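Side-chain contacts in ABC transporter substrate binding protein (Ribose) (Agrobacterium vitis, PDB 5DKV), which probably serves a sugar ABC transporter as its solute-binding protein, with alpha-D-tagatopyranose bound in its pocket: residues K183-M186 with A187-G191; V306-K309 with S310-T313. One frame throughout, in Å; residues are numbered along the deposited sequence.

Both contacts are local turns that end a secondary-structure element, and they share none: interaction 1 joins the last turn of helix 173-186 to the loop leading to the outermost strand 192-199, whereas interaction 2 joins the last residues of strand 299-307 to the loop leading to helix 315-318. Their centres lie about 25 Å apart, and their nearest atoms about 13 Å. Interaction 1 sits at the surface and rests on a hydrogen bond from a histidine to a carboxylate, with Met186 as its buried residue. Interaction 2 is partly buried and works with neutral groups, two asparagine amides that bind backbone, while Ile307 and Val312 are buried. In both, side-chain bonds supplement the backbone bonds of the turn.

Interaction 1 (K183-M186 with A187-G191)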
ATOM      1  N   LYS A 183       4.201  -7.301 -14.530  1.00 11.34           N
ATOM      2  CA  LYS A 183       4.261  -7.508 -15.976  1.00 12.81           C
ATOM      3  C   LYS A 183       5.681  -7.781 -16.471  1.00 14.57           C
ATOM      4  O   LYS A 183       5.879  -8.596 -17.390  1.00 14.38           O
ATOM      5  CB  LYS A 183       3.673  -6.311 -16.726  1.00 14.37           C
ATOM      6  CG  LYS A 183       2.142  -6.267 -16.636  1.00 17.75           C
ATOM      7  CD  LYS A 183       1.549  -5.095 -17.407  1.00 21.05           C
ATOM      8  CE  LYS A 183       0.028  -5.222 -17.531  1.00 17.52           C
ATOM      9  NZ  LYS A 183      -0.582  -3.998 -18.140  1.00 19.42           N
ATOM     10  N   SER A 184       6.663  -7.119 -15.874  1.00 12.95           N
ATOM     11  CA  SER A 184       8.043  -7.373 -16.272  1.00 15.08           C
ATOM     12  C   SER A 184       8.469  -8.802 -15.895  1.00 13.06           C
ATOM     13  O   SER A 184       9.175  -9.485 -16.657  1.00 13.87           O
ATOM     14  CB  SER A 184       8.991  -6.322 -15.675  1.00 14.50           C
ATOM     15  OG  SER A 184       8.991  -6.324 -14.265  1.00 20.79           O
ATOM     16  N   GLU A 185       8.046  -9.272 -14.729  1.00 13.63           N
ATOM     17  CA  GLU A 185       8.334 -10.653 -14.337  1.00 11.82           C
ATOM     18  C   GLU A 185       7.593 -11.629 -15.254  1.00 12.63           C
ATOM     19  O   GLU A 185       8.188 -12.575 -15.759  1.00 14.33           O
ATOM     20  CB  GLU A 185       7.966 -10.879 -12.856  1.00 13.01           C
ATOM     21  CG  GLU A 185       8.027 -12.346 -12.359  1.00 16.78           C
ATOM     22  CD  GLU A 185       9.421 -12.987 -12.378  1.00 30.85           C
ATOM     23  OE1 GLU A 185       9.528 -14.174 -12.808  1.00 28.21           O
ATOM     24  OE2 GLU A 185      10.396 -12.335 -11.928  1.00 20.25           O
ATOM     25  N   MET A 186       6.304 -11.391 -15.503  1.00 13.30           N
ATOM     26  CA  MET A 186       5.541 -12.332 -16.325  1.00 14.57           C
ATOM     27  C   MET A 186       6.102 -12.392 -17.746  1.00 15.04           C
ATOM     28  O   MET A 186       5.974 -13.417 -18.422  1.00 14.70           O
ATOM     29  CB  MET A 186       4.045 -11.966 -16.368  1.00 14.14           C
ATOM     30  CG  MET A 186       3.234 -12.321 -15.113  1.00 13.11           C
ATOM     31  SD  MET A 186       3.583 -14.027 -14.619  1.00 14.40           S
ATOM     32  CE  MET A 186       2.194 -14.403 -13.566  1.00 10.80           C
ATOM     33  N   ALA A 187       6.731 -11.323 -18.220  1.00 14.88           N
ATOM     34  CA  ALA A 187       7.329 -11.359 -19.572  1.00 13.27           C
ATOM     35  C   ALA A 187       8.383 -12.455 -19.712  1.00 18.57           C
ATOM     36  O   ALA A 187       8.742 -12.845 -20.833  1.00 19.08           O
ATOM     37  CB  ALA A 187       7.933  -9.999 -19.923  1.00 16.01           C
ATOM     38  N   LYS A 188       8.872 -12.957 -18.584  1.00 14.75           N
ATOM     39  CA  LYS A 188       9.877 -14.008 -18.587  1.00 14.23           C
ATOM     40  C   LYS A 188       9.236 -15.393 -18.620  1.00 22.24           C
ATOM     41  O   LYS A 188       9.935 -16.397 -18.607  1.00 20.75           O
ATOM     42  CB  LYS A 188      10.772 -13.905 -17.357  1.00 16.21           C
ATOM     43  CG  LYS A 188      11.566 -12.621 -17.269  1.00 17.50           C
ATOM     44  CD  LYS A 188      12.376 -12.603 -15.990  1.00 27.57           C
ATOM     45  CE  LYS A 188      13.188 -11.336 -15.861  1.00 30.66           C
ATOM     46  NZ  LYS A 188      13.974 -11.301 -14.595  1.00 32.15           N
ATOM     47  N   HIS A 189       7.906 -15.435 -18.628  1.00 16.60           N
ATOM     48  CA  HIS A 189       7.180 -16.696 -18.581  1.00 13.73           C
ATOM     49  C   HIS A 189       6.372 -16.892 -19.868  1.00 13.98           C
ATOM     50  O   HIS A 189       5.246 -16.438 -19.956  1.00 15.34           O
ATOM     51  CB  HIS A 189       6.247 -16.711 -17.364  1.00 13.60           C
ATOM     52  CG  HIS A 189       6.966 -16.612 -16.050  1.00 18.62           C
ATOM     53  ND1 HIS A 189       7.114 -17.684 -15.194  1.00 22.25           N
ATOM     54  CD2 HIS A 189       7.572 -15.563 -15.447  1.00 17.66           C
ATOM     55  CE1 HIS A 189       7.785 -17.299 -14.120  1.00 22.23           C
ATOM     56  NE2 HIS A 189       8.079 -16.018 -14.253  1.00 20.69           N
ATOM     57  N   PRO A 190       6.935 -17.589 -20.864  1.00 18.24           N
ATOM     58  CA  PRO A 190       6.307 -17.572 -22.194  1.00 22.18           C
ATOM     59  C   PRO A 190       4.957 -18.290 -22.291  1.00 21.44           C
ATOM     60  O   PRO A 190       4.195 -18.010 -23.227  1.00 20.84           O
ATOM     61  CB  PRO A 190       7.351 -18.264 -23.077  1.00 24.80           C
ATOM     62  CG  PRO A 190       8.160 -19.093 -22.141  1.00 26.90           C
ATOM     63  CD  PRO A 190       8.232 -18.290 -20.880  1.00 19.31           C
ATOM     64  N   GLY A 191       4.664 -19.193 -21.363  1.00 17.70           N
ATOM     65  CA  GLY A 191       3.407 -19.926 -21.395  1.00 19.96           C
ATOM     66  C   GLY A 191       2.257 -19.146 -20.778  1.00 16.85           C
ATOM     67  O   GLY A 191       1.104 -19.558 -20.851  1.00 17.55           O
TER
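His189 gives its NE2 hydrogen to Glu185 OE1 across 2.8 Å in a nearly straight bond (164°). The oxygen lies at the ring edge, practically in the imidazole plane, and uses its anti lone pair; carboxylate and ring are turned 62° against each other. The glutamate reaches the ring because its CG lies anti to the backbone N (chi1 172°) and the chain then bends at chi2. The same ring edge also faces the backbone: CD2 of His189 comes to 3.1 Å from Glu185 O, in the plane of the ring. Met186 SD approaches the imidazole obliquely, 4.7 Å from its centroid. Lys188 lays CB and CG beside Glu185 O, but its NZ stays 4.6 Å from Glu185 OE2, too far for a salt bridge.

The ring is brought round by a type I beta turn from Met186 to His189 at the end of helix 173-186, the helix of a beta-alpha-beta crossover between strands 161-167 and 192-199. His189 N closes this turn on Met186 O at 2.8 Å, while Lys188 N binds Glu185 O at 2.9 Å and Ala187 N keeps the helical bond to Lys183 O.

Farther out, a salt bridge from Arg151 to OE2 of Glu185 fixes the carboxylate, and Asp159 OD1 binds ND1 of His189. With a carboxylate at each ring nitrogen, the imidazole is held against rotation and its protonated form is probably favoured. The buried Met186 packs on Ala150 of helix 142-156 and on Ile192 and Val194 of strand 192-199.

Interaction 2 (V306-K309 with S310-T313); sequences VINK and SNVT
The chain leaves strand 299-307 and folds back at once, bringing the CA atoms of Ile307 and Val312 to 5.7 Å from each other. A weak bond from Val312 N to Asn308 O spans the loop. Inside it, Asn308 OD1 accepts from Ser310 N at 2.7 Å, making an Asx turn, and from Asn311 N at 2.8 Å. Asn308 CG sits between its own backbone N and carbonyl carbon (chi1 59°), which folds the amide over the following residues.

Asn311 answers in the reverse direction. Its OD1 takes the Asn308 N-H at 2.7 Å (174°), and its ND2 donates to Val306 O at 3.0 Å, in the plane of both amide and carbonyl. The two side-chain amides lie stacked, their planes 15° apart. CG2 of Ile307 meets CB of Val312 at 3.6 Å, and Leu263 of helix 259-264 and Ile321 adjoin both residues. One water bonds Ser310 OG and donates a weak bond to Asn308 OD1; another donates to Lys309 O and Ser310 O and also bonds Thr313 OG1.

Gripping a C=O and an N-H two residues apart, the Asn311 amide bonds Val306 O and Asn308 N much as a neighbouring strand's backbone would, and the paired asparagines tie the loop to the strand from both directions without any charge.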
ATOM      1  N   VAL A 306       5.053 -13.159   2.882  1.00 13.18           N
ATOM      2  CA  VAL A 306       4.193 -13.956   2.001  1.00 13.20           C
ATOM      3  C   VAL A 306       3.449 -14.991   2.848  1.00 17.08           C
ATOM      4  O   VAL A 306       4.061 -15.820   3.509  1.00 20.17           O
ATOM      5  CB  VAL A 306       5.005 -14.620   0.896  1.00 17.46           C
ATOM      6  CG1 VAL A 306       4.086 -15.393  -0.057  1.00 19.76           C
ATOM      7  CG2 VAL A 306       5.801 -13.539   0.113  1.00 21.51           C
ATOM      8  N   ILE A 307       2.121 -14.889   2.850  1.00 11.04           N
ATOM      9  CA  ILE A 307       1.259 -15.714   3.678  1.00 11.78           C
ATOM     10  C   ILE A 307       0.554 -16.737   2.793  1.00 14.22           C
ATOM     11  O   ILE A 307      -0.007 -16.398   1.742  1.00 12.85           O
ATOM     12  CB  ILE A 307       0.206 -14.862   4.468  1.00 14.26           C
ATOM     13  CG1 ILE A 307       0.897 -13.720   5.213  1.00 13.62           C
ATOM     14  CG2 ILE A 307      -0.570 -15.759   5.464  1.00 11.87           C
ATOM     15  CD1 ILE A 307      -0.067 -12.783   5.968  1.00 16.71           C
ATOM     16  N   ASN A 308       0.619 -18.001   3.197  1.00 16.17           N
ATOM     17  CA  ASN A 308      -0.056 -19.070   2.477  1.00 14.00           C
ATOM     18  C   ASN A 308      -0.921 -19.887   3.437  1.00 15.57           C
ATOM     19  O   ASN A 308      -0.984 -19.584   4.624  1.00 14.46           O
ATOM     20  CB  ASN A 308       0.971 -19.970   1.775  1.00 17.34           C
ATOM     21  CG  ASN A 308       1.967 -20.592   2.746  1.00 16.53           C
ATOM     22  OD1 ASN A 308       1.577 -21.300   3.664  1.00 18.67           O
ATOM     23  ND2 ASN A 308       3.251 -20.362   2.523  1.00 18.80           N
ATOM     24  N   LYS A 309      -1.565 -20.930   2.926  1.00 14.23           N
ATOM     25  CA  LYS A 309      -2.458 -21.776   3.704  1.00 17.05           C
ATOM     26  C   LYS A 309      -1.784 -22.402   4.921  1.00 15.29           C
ATOM     27  O   LYS A 309      -2.418 -22.606   5.947  1.00 18.31           O
ATOM     28  CB  LYS A 309      -3.003 -22.898   2.804  1.00 26.85           C
ATOM     29  CG  LYS A 309      -4.225 -23.613   3.307  1.00 35.74           C
ATOM     30  CD  LYS A 309      -4.573 -24.768   2.353  1.00 30.21           C
ATOM     31  CE  LYS A 309      -6.013 -25.252   2.498  1.00 45.54           C
ATOM     32  NZ  LYS A 309      -6.435 -25.490   3.915  1.00 49.99           N
ATOM     33  N   SER A 310      -0.494 -22.700   4.791  1.00 17.92           N
ATOM     34  CA  SER A 310       0.227 -23.422   5.825  1.00 21.92           C
ATOM     35  C   SER A 310       0.773 -22.502   6.880  1.00 19.43           C
ATOM     36  O   SER A 310       0.631 -22.785   8.065  1.00 22.40           O
ATOM     37  CB  SER A 310       1.378 -24.222   5.227  1.00 19.46           C
ATOM     38  OG  SER A 310       0.856 -25.228   4.399  1.00 28.09           O
ATOM     39  N   ASN A 311       1.400 -21.409   6.454  1.00 14.96           N
ATOM     40  CA  ASN A 311       2.161 -20.602   7.413  1.00 16.77           C
ATOM     41  C   ASN A 311       1.335 -19.520   8.069  1.00 18.98           C
ATOM     42  O   ASN A 311       1.832 -18.825   8.947  1.00 19.77           O
ATOM     43  CB  ASN A 311       3.418 -19.988   6.754  1.00 17.79           C
ATOM     44  CG  ASN A 311       3.122 -18.817   5.816  1.00 17.46           C
ATOM     45  OD1 ASN A 311       1.978 -18.486   5.517  1.00 15.20           O
ATOM     46  ND2 ASN A 311       4.182 -18.220   5.316  1.00 18.62           N
ATOM     47  N   VAL A 312       0.063 -19.413   7.698  1.00 19.25           N
ATOM     48  CA  VAL A 312      -0.780 -18.362   8.257  1.00 22.54           C
ATOM     49  C   VAL A 312      -1.003 -18.637   9.748  1.00 29.56           C
ATOM     50  O   VAL A 312      -1.449 -17.760  10.479  1.00 27.18           O
ATOM     51  CB  VAL A 312      -2.125 -18.253   7.499  1.00 19.13           C
ATOM     52  CG1 VAL A 312      -2.932 -19.522   7.663  1.00 20.69           C
ATOM     53  CG2 VAL A 312      -2.935 -17.031   7.943  1.00 21.23           C
ATOM     54  N   THR A 313      -0.671 -19.851  10.195  1.00 28.08           N
ATOM     55  CA  THR A 313      -0.720 -20.185  11.629  1.00 21.99           C
ATOM     56  C   THR A 313       0.682 -20.192  12.278  1.00 23.20           C
ATOM     57  O   THR A 313       0.842 -20.509  13.462  1.00 28.98           O
ATOM     58  CB  THR A 313      -1.467 -21.558  11.848  1.00 26.79           C
ATOM     59  OG1 THR A 313      -1.023 -22.564  10.920  1.00 18.66           O
ATOM     60  CG2 THR A 313      -2.954 -21.369  11.649  1.00 32.95           C
TER
HETATM   61  O   HOH W   1       1.195 -24.105   1.858  1.00 30.94           O
HETATM   62  O   HOH W   2      -2.319 -23.423   8.733  1.00 28.46           O